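Local coordinates for protein YHR177W (Saccharomyces cerevisiae, PDB 4M8B) that binds double-stranded DNA through the WOPR domain described here, one part of a longer protein that probably acts as a transcription factor, at residues R32-R37 with K63-G68; N51-N56 with I143-E148; G78-Y83 with L119-S124. One frame throughout, in Å; residues are numbered along the deposited sequence. Where two conformers were deposited one is given.

Contact 1. Residues R32-R37 with K63-G68; sequences RCIERR and KRWTDG. With nucleotides of chain A; nucleotides of chain B.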
loop_
_atom_site.group_PDB
_atom_site.type_symbol
_atom_site.label_atom_id
_atom_site.label_comp_id
_atom_site.label_asym_id
_atom_site.label_seq_id
_atom_site.Cartn_x
_atom_site.Cartn_y
_atom_site.Cartn_z
ATOM N N ARG C 32 -3.481 -2.705 14.222
ATOM C CA ARG C 32 -2.327 -3.540 14.525
ATOM C C ARG C 32 -1.382 -3.712 13.340
ATOM O O ARG C 32 -1.807 -4.053 12.235
ATOM C CB ARG C 32 -2.779 -4.894 15.082
ATOM C CG ARG C 32 -3.450 -4.775 16.448
ATOM C CD ARG C 32 -3.771 -6.129 17.051
ATOM N NE ARG C 32 -4.728 -6.874 16.240
ATOM C CZ ARG C 32 -6.045 -6.711 16.297
ATOM N NH1 ARG C 32 -6.571 -5.820 17.128
ATOM N NH2 ARG C 32 -6.837 -7.438 15.521
ATOM N N CYS C 33 -0.097 -3.459 13.570
ATOM C CA CYS C 33 0.902 -3.600 12.518
ATOM C C CYS C 33 1.267 -5.066 12.295
ATOM O O CYS C 33 0.923 -5.929 13.102
ATOM C CB CYS C 33 2.151 -2.780 12.854
ATOM S SG CYS C 33 2.850 -3.099 14.490
ATOM N N ILE C 34 1.954 -5.338 11.190
ATOM C CA ILE C 34 2.426 -6.684 10.880
ATOM C C ILE C 34 3.742 -6.902 11.628
ATOM O O ILE C 34 4.679 -6.113 11.491
ATOM C CB ILE C 34 2.653 -6.869 9.370
ATOM C CG1 ILE C 34 1.313 -6.907 8.633
ATOM C CG2 ILE C 34 3.425 -8.149 9.099
ATOM C CD1 ILE C 34 0.531 -8.183 8.854
ATOM N N GLU C 35 3.815 -7.962 12.425
ATOM C CA GLU C 35 4.963 -8.159 13.310
ATOM C C GLU C 35 5.993 -9.167 12.791
ATOM O O GLU C 35 7.115 -9.234 13.290
ATOM C CB GLU C 35 4.486 -8.543 14.713
ATOM C CG GLU C 35 3.633 -7.473 15.375
ATOM C CD GLU C 35 3.124 -7.885 16.741
ATOM O OE1 GLU C 35 2.906 -9.097 16.955
ATOM O OE2 GLU C 35 2.942 -6.996 17.602
ATOM N N ARG C 36 5.607 -9.945 11.785
ATOM C CA ARG C 36 6.505 -10.925 11.189
ATOM C C ARG C 36 6.158 -11.137 9.722
ATOM O O ARG C 36 5.020 -10.926 9.311
ATOM C CB ARG C 36 6.415 -12.264 11.927
ATOM C CG ARG C 36 5.073 -12.962 11.759
ATOM C CD ARG C 36 5.185 -14.462 11.954
ATOM N NE ARG C 36 3.878 -15.113 11.881
ATOM C CZ ARG C 36 3.263 -15.436 10.748
ATOM N NH1 ARG C 36 3.835 -15.171 9.585
ATOM N NH2 ARG C 36 2.076 -16.024 10.777
ATOM N N ARG C 37 7.141 -11.568 8.938
ATOM C CA ARG C 37 6.912 -11.857 7.530
ATOM C C ARG C 37 5.904 -12.983 7.381
ATOM O O ARG C 37 5.975 -13.982 8.096
ATOM C CB ARG C 37 8.218 -12.241 6.832
ATOM C CG ARG C 37 8.072 -12.434 5.325
ATOM C CD ARG C 37 9.425 -12.517 4.646
ATOM N NE ARG C 37 10.295 -11.415 5.043
ATOM C CZ ARG C 37 10.360 -10.248 4.413
ATOM N NH1 ARG C 37 9.604 -10.026 3.348
ATOM N NH2 ARG C 37 11.185 -9.305 4.849
ATOM N N LYS C 63 12.207 -5.146 5.577
ATOM C CA LYS C 63 12.668 -3.962 4.860
ATOM C C LYS C 63 12.027 -3.890 3.484
ATOM O O LYS C 63 11.855 -2.807 2.925
ATOM C CB LYS C 63 14.189 -3.974 4.729
ATOM C CG LYS C 63 14.916 -3.919 6.054
ATOM C CD LYS C 63 16.414 -4.047 5.861
ATOM C CE LYS C 63 17.130 -4.111 7.199
ATOM N NZ LYS C 63 18.570 -4.443 7.031
ATOM N N ARG C 64 11.679 -5.052 2.944
ATOM C CA ARG C 64 10.965 -5.133 1.679
ATOM C C ARG C 64 9.797 -6.108 1.787
ATOM O O ARG C 64 9.962 -7.246 2.224
ATOM C CB ARG C 64 11.904 -5.567 0.556
ATOM C CG ARG C 64 13.179 -4.753 0.456
ATOM C CD ARG C 64 13.988 -5.179 -0.751
ATOM N NE ARG C 64 15.311 -4.564 -0.780
ATOM C CZ ARG C 64 16.237 -4.841 -1.693
ATOM N NH1 ARG C 64 15.976 -5.719 -2.652
ATOM N NH2 ARG C 64 17.418 -4.239 -1.647
ATOM N N TRP C 65 8.620 -5.650 1.379
ATOM C CA TRP C 65 7.401 -6.440 1.473
ATOM C C TRP C 65 7.313 -7.411 0.299
ATOM O O TRP C 65 7.410 -7.001 -0.858
ATOM C CB TRP C 65 6.194 -5.499 1.487
ATOM C CG TRP C 65 4.853 -6.167 1.587
ATOM C CD1 TRP C 65 3.957 -6.356 0.578
ATOM C CD2 TRP C 65 4.243 -6.707 2.768
ATOM N NE1 TRP C 65 2.834 -6.988 1.051
ATOM C CE2 TRP C 65 2.987 -7.214 2.393
ATOM C CE3 TRP C 65 4.646 -6.813 4.102
ATOM C CZ2 TRP C 65 2.126 -7.819 3.306
ATOM C CZ3 TRP C 65 3.791 -7.412 5.004
ATOM C CH2 TRP C 65 2.547 -7.909 4.604
ATOM N N THR C 66 7.130 -8.695 0.598
ATOM C CA THR C 66 7.041 -9.727 -0.436
ATOM C C THR C 66 5.728 -10.499 -0.363
ATOM O O THR C 66 5.415 -11.106 0.663
ATOM C CB THR C 66 8.216 -10.728 -0.349
ATOM O OG1 THR C 66 8.338 -11.213 0.995
ATOM C CG2 THR C 66 9.517 -10.061 -0.759
ATOM N N ASP C 67 4.969 -10.482 -1.456
ATOM C CA ASP C 67 3.688 -11.179 -1.503
ATOM C C ASP C 67 3.691 -12.350 -2.485
ATOM O O ASP C 67 2.683 -13.037 -2.646
ATOM C CB ASP C 67 2.542 -10.209 -1.821
ATOM C CG ASP C 67 2.796 -9.379 -3.070
ATOM O OD1 ASP C 67 3.431 -9.882 -4.022
ATOM O OD2 ASP C 67 2.349 -8.211 -3.098
ATOM N N GLY C 68 4.826 -12.569 -3.141
ATOM C CA GLY C 68 4.987 -13.703 -4.032
ATOM C C GLY C 68 4.299 -13.584 -5.382
ATOM O O GLY C 68 4.274 -14.540 -6.153
ATOM P P DG A 9 8.589 -8.317 -5.792
ATOM O OP1 DG A 9 7.561 -9.083 -5.057
ATOM O OP2 DG A 9 8.289 -7.796 -7.147
ATOM O "O5'" DG A 9 9.083 -7.102 -4.881
ATOM C "C5'" DG A 9 9.818 -7.418 -3.710
ATOM C "C4'" DG A 9 10.187 -6.184 -2.908
ATOM O "O4'" DG A 9 11.437 -5.629 -3.395
ATOM C "C3'" DG A 9 9.211 -5.022 -2.939
ATOM O "O3'" DG A 9 9.305 -4.384 -1.666
ATOM C "C2'" DG A 9 9.714 -4.180 -4.110
ATOM C "C1'" DG A 9 11.224 -4.409 -4.087
ATOM N N9 DG A 9 11.919 -4.538 -5.370
ATOM C C8 DG A 9 11.456 -5.026 -6.570
ATOM N N7 DG A 9 12.362 -5.018 -7.515
ATOM C C5 DG A 9 13.501 -4.505 -6.898
ATOM C C6 DG A 9 14.804 -4.258 -7.402
ATOM O O6 DG A 9 15.241 -4.451 -8.548
ATOM N N1 DG A 9 15.648 -3.728 -6.426
ATOM C C2 DG A 9 15.278 -3.469 -5.124
ATOM N N2 DG A 9 16.198 -2.960 -4.292
ATOM N N3 DG A 9 14.067 -3.696 -4.650
ATOM C C4 DG A 9 13.238 -4.210 -5.584
ATOM P P DA B 14 14.560 -8.052 3.980
ATOM O OP1 DA B 14 13.265 -7.385 4.239
ATOM O OP2 DA B 14 15.429 -8.421 5.121
ATOM O "O5'" DA B 14 14.269 -9.353 3.108
ATOM C "C5'" DA B 14 13.377 -9.218 2.022
ATOM C "C4'" DA B 14 13.444 -10.392 1.064
ATOM O "O4'" DA B 14 14.740 -10.448 0.430
ATOM C "C3'" DA B 14 13.229 -11.770 1.682
ATOM O "O3'" DA B 14 11.914 -12.179 1.302
ATOM C "C2'" DA B 14 14.360 -12.637 1.112
ATOM C "C1'" DA B 14 14.939 -11.776 -0.004
ATOM N N9 DA B 14 16.363 -11.919 -0.299
ATOM C C8 DA B 14 17.421 -11.701 0.538
ATOM N N7 DA B 14 18.591 -11.893 -0.023
ATOM C C5 DA B 14 18.275 -12.250 -1.322
ATOM C C6 DA B 14 19.068 -12.587 -2.432
ATOM N N6 DA B 14 20.403 -12.612 -2.404
ATOM N N1 DA B 14 18.429 -12.893 -3.578
ATOM C C2 DA B 14 17.091 -12.864 -3.606
ATOM N N3 DA B 14 16.240 -12.566 -2.629
ATOM C C4 DA B 14 16.908 -12.267 -1.507
ATOM P P DA B 13 21.048 -5.959 2.002
ATOM O OP1 DA B 13 21.416 -4.677 2.645
ATOM O OP2 DA B 13 21.953 -7.130 2.076
ATOM O "O5'" DA B 13 19.631 -6.389 2.587
ATOM C "C5'" DA B 13 18.601 -5.418 2.589
ATOM C "C4'" DA B 13 17.286 -5.994 2.102
ATOM O "O4'" DA B 13 17.391 -6.398 0.711
ATOM C "C3'" DA B 13 16.797 -7.226 2.845
ATOM O "O3'" DA B 13 15.381 -7.104 2.977
ATOM C "C2'" DA B 13 17.239 -8.386 1.956
ATOM C "C1'" DA B 13 17.152 -7.789 0.561
ATOM N N9 DA B 13 18.115 -8.286 -0.421
ATOM C C8 DA B 13 19.475 -8.377 -0.312
ATOM N N7 DA B 13 20.062 -8.849 -1.390
ATOM C C5 DA B 13 19.018 -9.075 -2.268
ATOM C C6 DA B 13 18.968 -9.568 -3.583
ATOM N N6 DA B 13 20.053 -9.938 -4.271
ATOM N N1 DA B 13 17.756 -9.663 -4.163
ATOM C C2 DA B 13 16.675 -9.290 -3.466
ATOM N N3 DA B 13 16.599 -8.811 -2.226
ATOM C C4 DA B 13 17.817 -8.729 -1.683
#

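Contact 2. Residues N51-N56 with I143-E148; sequences NIFVFN and IAYYTE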
loop_
_atom_site.group_PDB
_atom_site.type_symbol
_atom_site.label_atom_id
_atom_site.label_comp_id
_atom_site.label_asym_id
_atom_site.label_seq_id
_atom_site.Cartn_x
_atom_site.Cartn_y
_atom_site.Cartn_z
ATOM N N ASN C 51 -7.270 -4.566 1.283
ATOM C CA ASN C 51 -6.292 -4.884 2.317
ATOM C C ASN C 51 -5.211 -3.816 2.441
ATOM O O ASN C 51 -4.591 -3.422 1.451
ATOM C CB ASN C 51 -5.652 -6.250 2.052
ATOM C CG ASN C 51 -6.528 -7.401 2.501
ATOM O OD1 ASN C 51 -7.703 -7.219 2.812
ATOM N ND2 ASN C 51 -5.954 -8.597 2.542
ATOM N N ILE C 52 -4.991 -3.347 3.663
ATOM C CA ILE C 52 -3.920 -2.399 3.931
ATOM C C ILE C 52 -3.014 -2.960 5.015
ATOM O O ILE C 52 -3.492 -3.487 6.020
ATOM C CB ILE C 52 -4.473 -1.041 4.382
ATOM C CG1 ILE C 52 -5.289 -0.405 3.255
ATOM C CG2 ILE C 52 -3.345 -0.120 4.804
ATOM C CD1 ILE C 52 -5.962 0.895 3.645
ATOM N N PHE C 53 -1.707 -2.853 4.809
ATOM C CA PHE C 53 -0.748 -3.348 5.788
ATOM C C PHE C 53 0.213 -2.252 6.199
ATOM O O PHE C 53 0.674 -1.472 5.367
ATOM C CB PHE C 53 0.052 -4.522 5.221
ATOM C CG PHE C 53 -0.789 -5.702 4.834
ATOM C CD1 PHE C 53 -1.321 -5.800 3.559
ATOM C CD2 PHE C 53 -1.038 -6.719 5.739
ATOM C CE1 PHE C 53 -2.095 -6.892 3.194
ATOM C CE2 PHE C 53 -1.812 -7.814 5.381
ATOM C CZ PHE C 53 -2.340 -7.900 4.105
ATOM N N VAL C 54 0.519 -2.206 7.489
ATOM C CA VAL C 54 1.538 -1.308 8.003
ATOM C C VAL C 54 2.471 -2.102 8.897
ATOM O O VAL C 54 2.022 -2.906 9.715
ATOM C CB VAL C 54 0.925 -0.149 8.808
ATOM C CG1 VAL C 54 2.023 0.692 9.448
ATOM C CG2 VAL C 54 0.046 0.708 7.913
ATOM N N PHE C 55 3.771 -1.891 8.730
ATOM C CA PHE C 55 4.748 -2.530 9.603
ATOM C C PHE C 55 5.922 -1.618 9.926
ATOM O O PHE C 55 6.354 -0.821 9.095
ATOM C CB PHE C 55 5.238 -3.870 9.027
ATOM C CG PHE C 55 5.863 -3.766 7.659
ATOM C CD1 PHE C 55 5.083 -3.856 6.516
ATOM C CD2 PHE C 55 7.232 -3.605 7.515
ATOM C CE1 PHE C 55 5.653 -3.773 5.254
ATOM C CE2 PHE C 55 7.810 -3.522 6.255
ATOM C CZ PHE C 55 7.018 -3.606 5.124
ATOM N N ASN C 56 6.415 -1.737 11.153
ATOM C CA ASN C 56 7.622 -1.045 11.572
ATOM C C ASN C 56 8.831 -1.831 11.079
ATOM O O ASN C 56 8.961 -3.020 11.368
ATOM C CB ASN C 56 7.651 -0.933 13.097
ATOM C CG ASN C 56 8.723 0.008 13.595
ATOM O OD1 ASN C 56 9.827 0.061 13.052
ATOM N ND2 ASN C 56 8.403 0.760 14.641
ATOM N N ILE C 143 1.465 -0.762 2.780
ATOM C CA ILE C 143 1.116 -1.456 1.548
ATOM C C ILE C 143 -0.404 -1.517 1.418
ATOM O O ILE C 143 -1.100 -1.886 2.365
ATOM C CB ILE C 143 1.675 -2.890 1.529
ATOM C CG1 ILE C 143 3.115 -2.912 2.042
ATOM C CG2 ILE C 143 1.601 -3.475 0.130
ATOM C CD1 ILE C 143 4.109 -2.257 1.108
ATOM N N ALA C 144 -0.917 -1.147 0.249
ATOM C CA ALA C 144 -2.355 -1.180 0.014
ATOM C C ALA C 144 -2.677 -1.875 -1.300
ATOM O O ALA C 144 -2.120 -1.536 -2.342
ATOM C CB ALA C 144 -2.934 0.228 0.033
ATOM N N TYR C 145 -3.576 -2.853 -1.244
ATOM C CA TYR C 145 -3.994 -3.565 -2.440
ATOM C C TYR C 145 -5.381 -3.119 -2.873
ATOM O O TYR C 145 -6.258 -2.870 -2.044
ATOM C CB TYR C 145 -3.984 -5.076 -2.206
ATOM C CG TYR C 145 -2.618 -5.638 -1.903
ATOM C CD1 TYR C 145 -1.792 -6.091 -2.920
ATOM C CD2 TYR C 145 -2.155 -5.717 -0.601
ATOM C CE1 TYR C 145 -0.543 -6.610 -2.645
ATOM C CE2 TYR C 145 -0.908 -6.234 -0.318
ATOM C CZ TYR C 145 -0.107 -6.679 -1.342
ATOM O OH TYR C 145 1.138 -7.190 -1.058
ATOM N N TYR C 146 -5.572 -3.025 -4.181
ATOM C CA TYR C 146 -6.853 -2.626 -4.739
ATOM C C TYR C 146 -6.909 -3.021 -6.205
ATOM O O TYR C 146 -5.975 -3.632 -6.724
ATOM C CB TYR C 146 -7.071 -1.121 -4.571
ATOM C CG TYR C 146 -6.029 -0.267 -5.254
ATOM C CD1 TYR C 146 -4.760 -0.123 -4.714
ATOM C CD2 TYR C 146 -6.319 0.406 -6.432
ATOM C CE1 TYR C 146 -3.806 0.656 -5.333
ATOM C CE2 TYR C 146 -5.371 1.191 -7.057
ATOM C CZ TYR C 146 -4.118 1.313 -6.502
ATOM O OH TYR C 146 -3.170 2.092 -7.120
ATOM N N THR C 147 -8.003 -2.682 -6.872
ATOM C CA THR C 147 -8.161 -3.044 -8.274
ATOM C C THR C 147 -8.785 -1.909 -9.071
ATOM O O THR C 147 -9.537 -1.102 -8.526
ATOM C CB THR C 147 -9.012 -4.316 -8.432
ATOM O OG1 THR C 147 -9.076 -4.685 -9.814
ATOM C CG2 THR C 147 -10.416 -4.080 -7.908
ATOM N N GLU C 148 -8.452 -1.851 -10.359
ATOM C CA GLU C 148 -8.996 -0.847 -11.267
ATOM C C GLU C 148 -10.518 -0.825 -11.175
ATOM O O GLU C 148 -11.133 0.238 -11.120
ATOM C CB GLU C 148 -8.554 -1.148 -12.703
ATOM C CG GLU C 148 -7.050 -1.374 -12.857
ATOM C CD GLU C 148 -6.662 -1.893 -14.235
ATOM O OE1 GLU C 148 -5.454 -2.112 -14.472
ATOM O OE2 GLU C 148 -7.563 -2.084 -15.079
#

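Contact 3. Residues G78-Y83 with L119-S124; sequences GKFLVY and LKKTFS. With EDO (1,2-ethanediol), chain D; nucleotides of chain A.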
loop_
_atom_site.group_PDB
_atom_site.type_symbol
_atom_site.label_atom_id
_atom_site.label_comp_id
_atom_site.label_asym_id
_atom_site.label_seq_id
_atom_site.Cartn_x
_atom_site.Cartn_y
_atom_site.Cartn_z
ATOM N N GLY C 78 2.265 10.659 -7.223
ATOM C CA GLY C 78 2.385 11.551 -6.089
ATOM C C GLY C 78 3.582 11.158 -5.248
ATOM O O GLY C 78 4.725 11.234 -5.702
ATOM N N LYS C 79 3.322 10.733 -4.018
ATOM C CA LYS C 79 4.381 10.267 -3.139
ATOM C C LYS C 79 4.301 8.754 -2.978
ATOM O O LYS C 79 5.039 8.166 -2.189
ATOM C CB LYS C 79 4.288 10.966 -1.782
ATOM C CG LYS C 79 4.323 12.484 -1.871
ATOM C CD LYS C 79 4.254 13.133 -0.496
ATOM C CE LYS C 79 4.322 14.649 -0.603
ATOM N NZ LYS C 79 4.297 15.304 0.734
ATOM N N PHE C 80 3.400 8.134 -3.734
ATOM C CA PHE C 80 3.223 6.686 -3.694
ATOM C C PHE C 80 3.996 5.997 -4.809
ATOM O O PHE C 80 4.245 6.585 -5.860
ATOM C CB PHE C 80 1.746 6.314 -3.842
ATOM C CG PHE C 80 0.883 6.756 -2.699
ATOM C CD1 PHE C 80 0.898 6.070 -1.496
ATOM C CD2 PHE C 80 0.036 7.845 -2.833
ATOM C CE1 PHE C 80 0.096 6.472 -0.441
ATOM C CE2 PHE C 80 -0.769 8.250 -1.785
ATOM C CZ PHE C 80 -0.739 7.562 -0.587
ATOM N N LEU C 81 4.371 4.746 -4.570
ATOM C CA LEU C 81 4.845 3.879 -5.638
ATOM C C LEU C 81 3.697 2.953 -6.023
ATOM O O LEU C 81 2.963 2.475 -5.159
ATOM C CB LEU C 81 6.069 3.074 -5.194
ATOM C CG LEU C 81 7.365 3.881 -5.099
ATOM C CD1 LEU C 81 8.535 3.011 -4.665
ATOM C CD2 LEU C 81 7.658 4.546 -6.432
ATOM N N VAL C 82 3.527 2.717 -7.319
ATOM C CA VAL C 82 2.447 1.863 -7.799
ATOM C C VAL C 82 2.982 0.701 -8.633
ATOM O O VAL C 82 3.926 0.861 -9.407
ATOM C CB VAL C 82 1.421 2.663 -8.626
ATOM C CG1 VAL C 82 0.361 1.738 -9.198
ATOM C CG2 VAL C 82 0.778 3.730 -7.768
ATOM N N TYR C 83 2.372 -0.468 -8.471
ATOM C CA TYR C 83 2.781 -1.652 -9.213
ATOM C C TYR C 83 1.560 -2.372 -9.780
ATOM O O TYR C 83 0.472 -2.307 -9.207
ATOM C CB TYR C 83 3.561 -2.603 -8.307
ATOM C CG TYR C 83 4.710 -1.971 -7.553
ATOM C CD1 TYR C 83 4.487 -1.229 -6.403
ATOM C CD2 TYR C 83 6.020 -2.142 -7.973
ATOM C CE1 TYR C 83 5.538 -0.664 -5.703
ATOM C CE2 TYR C 83 7.075 -1.579 -7.278
ATOM C CZ TYR C 83 6.827 -0.842 -6.145
ATOM O OH TYR C 83 7.873 -0.279 -5.451
ATOM N N LEU C 119 -3.804 -4.098 -8.188
ATOM C CA LEU C 119 -2.813 -3.041 -8.040
ATOM C C LEU C 119 -2.291 -2.955 -6.608
ATOM O O LEU C 119 -2.986 -3.318 -5.658
ATOM C CB LEU C 119 -3.414 -1.695 -8.455
ATOM C CG LEU C 119 -3.771 -1.519 -9.932
ATOM C CD1 LEU C 119 -4.773 -0.394 -10.107
ATOM C CD2 LEU C 119 -2.520 -1.237 -10.740
ATOM N N LYS C 120 -1.062 -2.472 -6.461
ATOM C CA LYS C 120 -0.474 -2.237 -5.148
ATOM C C LYS C 120 0.174 -0.860 -5.104
ATOM O O LYS C 120 0.878 -0.469 -6.036
ATOM C CB LYS C 120 0.558 -3.321 -4.810
ATOM C CG LYS C 120 1.575 -2.911 -3.751
ATOM C CD LYS C 120 2.427 -4.091 -3.289
ATOM C CE LYS C 120 3.211 -4.707 -4.435
ATOM N NZ LYS C 120 4.057 -5.848 -3.975
ATOM N N LYS C 121 -0.077 -0.123 -4.028
ATOM C CA LYS C 121 0.594 1.155 -3.817
ATOM C C LYS C 121 1.288 1.156 -2.460
ATOM O O LYS C 121 0.771 0.604 -1.490
ATOM C CB LYS C 121 -0.383 2.328 -3.952
ATOM C CG LYS C 121 -1.424 2.424 -2.859
ATOM C CD LYS C 121 -2.599 3.280 -3.312
ATOM C CE LYS C 121 -2.129 4.590 -3.906
ATOM N NZ LYS C 121 -3.268 5.393 -4.435
ATOM N N THR C 122 2.469 1.762 -2.402
ATOM C CA THR C 122 3.287 1.710 -1.198
ATOM C C THR C 122 3.697 3.105 -0.759
ATOM O O THR C 122 3.763 4.028 -1.569
ATOM C CB THR C 122 4.560 0.858 -1.410
ATOM O OG1 THR C 122 5.371 1.453 -2.432
ATOM C CG2 THR C 122 4.195 -0.561 -1.821
ATOM N N PHE C 123 3.982 3.242 0.530
ATOM C CA PHE C 123 4.406 4.508 1.099
ATOM C C PHE C 123 5.287 4.235 2.308
ATOM O O PHE C 123 4.997 3.343 3.105
ATOM C CB PHE C 123 3.187 5.338 1.514
ATOM C CG PHE C 123 3.530 6.697 2.055
ATOM C CD1 PHE C 123 3.884 6.860 3.386
ATOM C CD2 PHE C 123 3.493 7.812 1.236
ATOM C CE1 PHE C 123 4.201 8.111 3.887
ATOM C CE2 PHE C 123 3.809 9.067 1.729
ATOM C CZ PHE C 123 4.163 9.217 3.057
ATOM N N SER C 124 6.371 4.992 2.440
ATOM C CA SER C 124 7.255 4.854 3.591
ATOM C C SER C 124 7.340 6.163 4.361
ATOM O O SER C 124 7.479 7.235 3.773
ATOM C CB SER C 124 8.650 4.390 3.165
ATOM O OG SER C 124 9.233 5.296 2.247
HETATM C C1 EDO D . 6.977 0.863 1.452
HETATM O O1 EDO D . 7.286 1.572 2.659
HETATM C C2 EDO D . 8.021 -0.224 1.244
HETATM O O2 EDO D . 7.705 -1.354 2.066
ATOM P P DG A 11 10.780 3.074 -0.656
ATOM O OP1 DG A 11 11.719 3.866 0.164
ATOM O OP2 DG A 11 9.491 2.656 -0.061
ATOM O "O5'" DG A 11 10.474 3.886 -1.998
ATOM C "C5'" DG A 11 11.260 5.018 -2.387
ATOM C "C4'" DG A 11 12.594 4.629 -3.007
ATOM O "O4'" DG A 11 12.424 3.527 -3.923
ATOM C "C3'" DG A 11 13.246 5.699 -3.871
ATOM O "O3'" DG A 11 14.020 6.578 -3.065
ATOM C "C2'" DG A 11 14.096 4.902 -4.863
ATOM C "C1'" DG A 11 13.489 3.505 -4.851
ATOM N N9 DG A 11 12.981 3.010 -6.134
ATOM C C8 DG A 11 11.686 2.656 -6.432
ATOM N N7 DG A 11 11.529 2.228 -7.658
ATOM C C5 DG A 11 12.800 2.297 -8.209
ATOM C C6 DG A 11 13.251 1.962 -9.507
ATOM O O6 DG A 11 12.597 1.522 -10.467
ATOM N N1 DG A 11 14.620 2.183 -9.645
ATOM C C2 DG A 11 15.445 2.666 -8.657
ATOM N N2 DG A 11 16.741 2.813 -8.978
ATOM N N3 DG A 11 15.034 2.981 -7.436
ATOM C C4 DG A 11 13.704 2.774 -7.283
ATOM P P DT A 10 8.466 -3.053 -1.340
ATOM O OP1 DT A 10 8.242 -3.025 0.125
ATOM O OP2 DT A 10 7.317 -3.000 -2.268
ATOM O "O5'" DT A 10 9.471 -1.872 -1.709
ATOM C "C5'" DT A 10 10.691 -1.775 -0.992
ATOM C "C4'" DT A 10 11.580 -0.649 -1.504
ATOM O "O4'" DT A 10 12.248 -1.045 -2.734
ATOM C "C3'" DT A 10 10.891 0.681 -1.829
ATOM O "O3'" DT A 10 11.571 1.759 -1.152
ATOM C "C2'" DT A 10 11.036 0.763 -3.349
ATOM C "C1'" DT A 10 12.399 0.115 -3.522
ATOM N N1 DT A 10 12.824 -0.259 -4.917
ATOM C C2 DT A 10 14.146 -0.076 -5.302
ATOM O O2 DT A 10 15.019 0.384 -4.581
ATOM N N3 DT A 10 14.428 -0.458 -6.592
ATOM C C4 DT A 10 13.546 -0.993 -7.515
ATOM O O4 DT A 10 13.912 -1.300 -8.649
ATOM C C5 DT A 10 12.186 -1.156 -7.045
ATOM C C7 DT A 10 11.127 -1.724 -7.946
ATOM C C6 DT A 10 11.894 -0.789 -5.789
HETATM O O HOH W 1 7.317 -0.277 -3.083
#

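Contact 1. Residues R32-R37 with K63-G68
Arg37 reaching across to the backbone and hydroxyl of 63-68 makes this a polar loop-to-loop clasp, formed where the segment between helices 16-28 and 40-46 meets the DNA-binding loop that precedes strand 75-77. The clasp depends on one guanidinium edge. Arg37 NH1 donates to Arg64 O at 3.0 Å, a nearly straight bond (169°) lying in the guanidinium plane, and also to Thr66 OG1 at 2.9 Å, tilted from that plane; Thr66 OG1 is hydrogen-bonded to a DNA phosphate as well. With CG anti to the backbone N (chi1 -175°) and a bend at chi3, the chain carries its tip to both acceptors. Lys63 N donates to OP1 of DA14 of chain B at 2.8 Å. Arg64 N reaches that OP1 too, and Arg37 NH2 adds a weak bond to it. Arg64 itself threads between the two DNA strands in the minor groove, with N2 of DG9 of chain A over one guanidinium face, O4' of DA13 of chain B over the other, and NH1 bonded to a thymine base. Ile34 CG2 touches the edge of Trp65. One guanidinium thus joins loop and phosphate.

Contact 2. Residues N51-N56 with I143-E148
Phe53 and Ile143 form the hydrogen-bonded pair at the heart of this junction between two antiparallel strands, buried close to the centre of the chain. Phe53 N donates to Ile143 O at 2.7 Å, the return bond from Ile143 N to Phe53 O is 2.8 Å, and Tyr145 N reaches Asn51 O at 2.9 Å. The tight packing lies on the aromatic face, where the strand register places Phe53 and Tyr145 together. Phe53 CE1 meets Tyr145 CE2 at 3.8 Å, the two side chains crossing at a slant. There Phe55 CE1 brushes Ile143 CG1 at 4.2 Å. The other face has the smaller cross-strand contact: Ile52 CG1 and the methyl of Ala144 stand 4.0 Å apart in the non-hydrogen-bonded pair, and Ile13 and Cys9 also pack against Ile52. The more open side lies past Tyr145, where 51-56 offers no further partner; the second strand ends at partly exposed Thr147 and the chain goes on to poorly ordered Glu148. Such cross-strand pairing is typical of an antiparallel beta-sheet, here the central sheet of the WOPR domain.

Contact 3. Residues G78-Y83 with L119-S124
Leu81 and Thr122 pair through their backbones, as do Tyr83 and Lys120, making two hydrogen-bonded pairs between antiparallel strands with Val82 and Lys121 as the non-hydrogen-bonded pair between them. Thr122 N to Leu81 O and Tyr83 N to Lys120 O are both 2.9 Å; the two return bonds are slightly longer. The aliphatic and aromatic contacts separate by face. Beside Val82, the Lys121 chain bends at chi3 (-49°) and lays CE over one face of the Phe80 ring, a CH-pi contact 4.1 Å from the ring centroid. Its ammonium continues over that same face in a cation-pi contact, while also bonding the carbonyl of Ile13. Phe80 CE1 also packs on Phe123 CB at 3.8 Å, the two rings lying oblique to each other, with Leu19 of helix 16-28 against both.

On the DNA side, Thr122 OG1 sits at the edge of the Tyr83 ring, and Lys120 CE passes by CD1 of the same ring before its ammonium meets Asp67. A water bonds Thr122 OG1 (2.7 Å) and donates to OP2 of DT10 of chain A at 2.8 Å. Leu81 CD1 reaches the same backbone, 3.4 Å from O5' of DG11 of chain A. The chemistry thus divides the pairing into a face of aromatic rings and one lysine chain, against Leu19, and a face that meets the DNA backbone through a water at the DT10 phosphate and direct packing of Leu81.

How the contacts relate
Contacts 2 and 3, centred about 9 Å apart, belong to one sheet: strands 113-128 and 137-147 are neighbours, linked by Tyr146 O to Leu119 N (2.7 Å) and Ala144 N to Lys121 O (3.0 Å). Contact 1 lies about 11 Å, centre to centre, from contact 2 and about 15 Å from contact 3. Its loop is tied to both through Asp67, whose OD2 lies 2.6 Å from Tyr145 OH and 3.0 Å from Lys120 NZ. Contacts 1 and 3 touch the DNA, together following consecutive nucleotides DG9 to DG11 of chain A, so that the DNA-binding loop and the sheet behind it are joined at one carboxylate.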